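Local coordinates for putative signal recognition particle protein (Chaetomium thermophilum, PDB 5CK5), which probably serves as the GTP-binding beta subunit of the signal recognition particle receptor at the endoplasmic reticulum membrane, at residues P20-I25 with A164-L169. Numbering follows the deposited sequence.
Sequences PSVLLI and AVIFLL
Leu23 and Ile25 of strand 21-25 are hydrogen-bonded through their backbones to Ala164, Ile166 and Leu168, bracketing Val165 and Phe167, in a parallel ladder. Leu23 N donates to Ala164 O (3.2 Å), whereas Leu23 O accepts from Ile166 N. Ile25 repeats the pattern, its N reaching Ile166 O at 3.0 Å and its O receiving Leu168 N. CA-H...O contacts from Val165, Leu24 and Phe167 supplement the ladder, and the two strand segments run 23° from parallel.

Apolar side chains pack on both faces of the pair. On one, Ile166 turns CG1 back to the side of its own backbone N (chi1 -66°), where it meets Val22 CG1 at 3.6 Å, while Val22 CG2 lies by Ala164 CB. On the same face, Leu24 CD1 bridges Ile166 CG2 and Leu168 CD2, the latter at 3.8 Å. On the other face, Ile25 keeps CG1 wedged over its own backbone, flanked by N and C (chi1 61°). From there the extended chain carries CD1 back to Val165 CG1 at 3.7 Å. CG1 itself touches Phe167 CD1 at 3.6 Å, the two side chains crossing at about a right angle. An alanine here would lose both contacts and is likely to leave a gap between Val165 and the Phe167 ring.

The contact lies in the buried centre of a P-loop NTPase fold. Strand 112-114 pairs with the other edge of strand 21-25, and strand 214-219 flanks strand 158-170. Helix 180-201 packs over the face of Ile25 and Phe167, with Tyr188 edge-to-face against the phenylalanine. Strand 21-25 leads directly into the phosphate-binding loop containing Lys32, and Leu168 approaches the nucleotide-binding Asn219.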
ATOM      1  N   PRO A  20     -13.309   7.877  -5.824  1.00 68.87           N
ATOM      2  CA  PRO A  20     -12.233   7.773  -4.828  1.00 62.84           C
ATOM      3  C   PRO A  20     -11.043   7.015  -5.414  1.00 62.92           C
ATOM      4  O   PRO A  20     -11.215   6.218  -6.333  1.00 65.74           O
ATOM      5  CB  PRO A  20     -12.869   7.002  -3.674  1.00 59.39           C
ATOM      6  CG  PRO A  20     -14.082   6.343  -4.236  1.00 64.56           C
ATOM      7  CD  PRO A  20     -14.482   7.044  -5.499  1.00 68.25           C
ATOM      8  N   SER A  21      -9.846   7.253  -4.901  1.00 61.59           N
ATOM      9  CA  SER A  21      -8.667   6.643  -5.504  1.00 56.10           C
ATOM     10  C   SER A  21      -7.902   5.774  -4.494  1.00 47.91           C
ATOM     11  O   SER A  21      -7.983   5.969  -3.281  1.00 44.58           O
ATOM     12  CB  SER A  21      -7.753   7.718  -6.120  1.00 58.06           C
ATOM     13  OG  SER A  21      -7.251   8.645  -5.173  1.00 38.84           O
ATOM     14  N   VAL A  22      -7.187   4.787  -5.017  1.00 44.59           N
ATOM     15  CA  VAL A  22      -6.403   3.881  -4.206  1.00 43.52           C
ATOM     16  C   VAL A  22      -4.948   4.105  -4.498  1.00 42.90           C
ATOM     17  O   VAL A  22      -4.528   4.007  -5.641  1.00 45.43           O
ATOM     18  CB  VAL A  22      -6.752   2.417  -4.483  1.00 43.51           C
ATOM     19  CG1 VAL A  22      -5.914   1.522  -3.623  1.00 46.72           C
ATOM     20  CG2 VAL A  22      -8.213   2.172  -4.221  1.00 39.02           C
ATOM     21  N   LEU A  23      -4.182   4.426  -3.465  1.00 42.25           N
ATOM     22  CA  LEU A  23      -2.762   4.653  -3.635  1.00 39.39           C
ATOM     23  C   LEU A  23      -2.012   3.344  -3.796  1.00 36.92           C
ATOM     24  O   LEU A  23      -2.041   2.465  -2.934  1.00 42.19           O
ATOM     25  CB  LEU A  23      -2.183   5.446  -2.473  1.00 37.67           C
ATOM     26  CG  LEU A  23      -0.983   6.271  -2.933  1.00 39.91           C
ATOM     27  CD1 LEU A  23      -1.358   7.087  -4.155  1.00 40.08           C
ATOM     28  CD2 LEU A  23      -0.450   7.169  -1.819  1.00 40.23           C
ATOM     29  N   LEU A  24      -1.379   3.221  -4.946  1.00 31.36           N
ATOM     30  CA  LEU A  24      -0.584   2.078  -5.286  1.00 33.10           C
ATOM     31  C   LEU A  24       0.855   2.476  -5.035  1.00 38.93           C
ATOM     32  O   LEU A  24       1.426   3.301  -5.748  1.00 36.54           O
ATOM     33  CB  LEU A  24      -0.815   1.689  -6.743  1.00 34.17           C
ATOM     34  CG  LEU A  24       0.164   0.731  -7.390  1.00 31.92           C
ATOM     35  CD1 LEU A  24       0.103  -0.579  -6.655  1.00 35.47           C
ATOM     36  CD2 LEU A  24      -0.175   0.569  -8.854  1.00 28.42           C
ATOM     37  N   ILE A  25       1.448   1.891  -4.008  1.00 34.72           N
ATOM     38  CA  ILE A  25       2.792   2.253  -3.636  1.00 27.58           C
ATOM     39  C   ILE A  25       3.625   0.997  -3.499  1.00 29.16           C
ATOM     40  O   ILE A  25       3.105  -0.083  -3.298  1.00 33.86           O
ATOM     41  CB  ILE A  25       2.785   3.053  -2.319  1.00 28.01           C
ATOM     42  CG1 ILE A  25       2.206   2.222  -1.191  1.00 28.45           C
ATOM     43  CG2 ILE A  25       1.875   4.198  -2.440  1.00 28.84           C
ATOM     44  CD1 ILE A  25       1.927   3.004   0.046  1.00 33.14           C
ATOM     45  N   ALA A 164      -8.236   4.037   0.159  1.00 50.01           N
ATOM     46  CA  ALA A 164      -7.489   2.801   0.356  1.00 48.24           C
ATOM     47  C   ALA A 164      -6.045   2.901  -0.116  1.00 44.27           C
ATOM     48  O   ALA A 164      -5.625   3.919  -0.639  1.00 40.95           O
ATOM     49  CB  ALA A 164      -8.184   1.666  -0.338  1.00 54.48           C
ATOM     50  N   VAL A 165      -5.275   1.846   0.119  1.00 46.62           N
ATOM     51  CA  VAL A 165      -3.878   1.780  -0.302  1.00 41.87           C
ATOM     52  C   VAL A 165      -3.521   0.376  -0.793  1.00 38.67           C
ATOM     53  O   VAL A 165      -3.909  -0.600  -0.169  1.00 39.15           O
ATOM     54  CB  VAL A 165      -2.932   2.173   0.846  1.00 31.77           C
ATOM     55  CG1 VAL A 165      -1.522   1.761   0.541  1.00 28.35           C
ATOM     56  CG2 VAL A 165      -3.020   3.651   1.124  1.00 34.44           C
ATOM     57  N   ILE A 166      -2.814   0.265  -1.917  1.00 41.19           N
ATOM     58  CA  ILE A 166      -2.302  -1.037  -2.333  1.00 38.83           C
ATOM     59  C   ILE A 166      -0.792  -1.068  -2.240  1.00 39.21           C
ATOM     60  O   ILE A 166      -0.132  -0.394  -3.009  1.00 40.63           O
ATOM     61  CB  ILE A 166      -2.689  -1.404  -3.780  1.00 36.01           C
ATOM     62  CG1 ILE A 166      -4.193  -1.599  -3.909  1.00 41.13           C
ATOM     63  CG2 ILE A 166      -2.015  -2.695  -4.201  1.00 31.96           C
ATOM     64  CD1 ILE A 166      -4.638  -1.923  -5.314  1.00 42.13           C
ATOM     65  N   PHE A 167      -0.243  -1.868  -1.321  1.00 38.54           N
ATOM     66  CA  PHE A 167       1.207  -2.035  -1.251  1.00 33.28           C
ATOM     67  C   PHE A 167       1.721  -3.265  -2.025  1.00 29.09           C
ATOM     68  O   PHE A 167       1.682  -4.393  -1.563  1.00 23.44           O
ATOM     69  CB  PHE A 167       1.688  -2.103   0.205  1.00 35.31           C
ATOM     70  CG  PHE A 167       3.181  -1.953   0.342  1.00 38.87           C
ATOM     71  CD1 PHE A 167       3.790  -0.716   0.167  1.00 37.03           C
ATOM     72  CD2 PHE A 167       3.984  -3.061   0.581  1.00 36.25           C
ATOM     73  CE1 PHE A 167       5.173  -0.578   0.260  1.00 32.79           C
ATOM     74  CE2 PHE A 167       5.362  -2.934   0.671  1.00 36.47           C
ATOM     75  CZ  PHE A 167       5.956  -1.685   0.508  1.00 33.90           C
ATOM     76  N   LEU A 168       2.294  -2.979  -3.184  1.00 28.96           N
ATOM     77  CA  LEU A 168       2.758  -3.963  -4.142  1.00 28.85           C
ATOM     78  C   LEU A 168       4.227  -4.286  -3.969  1.00 32.41           C
ATOM     79  O   LEU A 168       5.048  -3.395  -3.867  1.00 35.40           O
ATOM     80  CB  LEU A 168       2.516  -3.422  -5.551  1.00 25.71           C
ATOM     81  CG  LEU A 168       2.558  -4.325  -6.777  1.00 36.86           C
ATOM     82  CD1 LEU A 168       1.552  -5.470  -6.694  1.00 34.44           C
ATOM     83  CD2 LEU A 168       2.245  -3.468  -7.957  1.00 38.89           C
ATOM     84  N   LEU A 169       4.569  -5.566  -3.958  1.00 36.59           N
ATOM     85  CA  LEU A 169       5.971  -5.961  -3.908  1.00 38.00           C
ATOM     86  C   LEU A 169       6.243  -7.171  -4.788  1.00 41.25           C
ATOM     87  O   LEU A 169       5.349  -7.942  -5.102  1.00 44.76           O
ATOM     88  CB  LEU A 169       6.414  -6.253  -2.478  1.00 35.20           C
ATOM     89  CG  LEU A 169       5.720  -7.362  -1.709  1.00 31.90           C
ATOM     90  CD1 LEU A 169       6.485  -8.658  -1.876  1.00 24.76           C
ATOM     91  CD2 LEU A 169       5.607  -6.972  -0.248  1.00 23.28           C
TER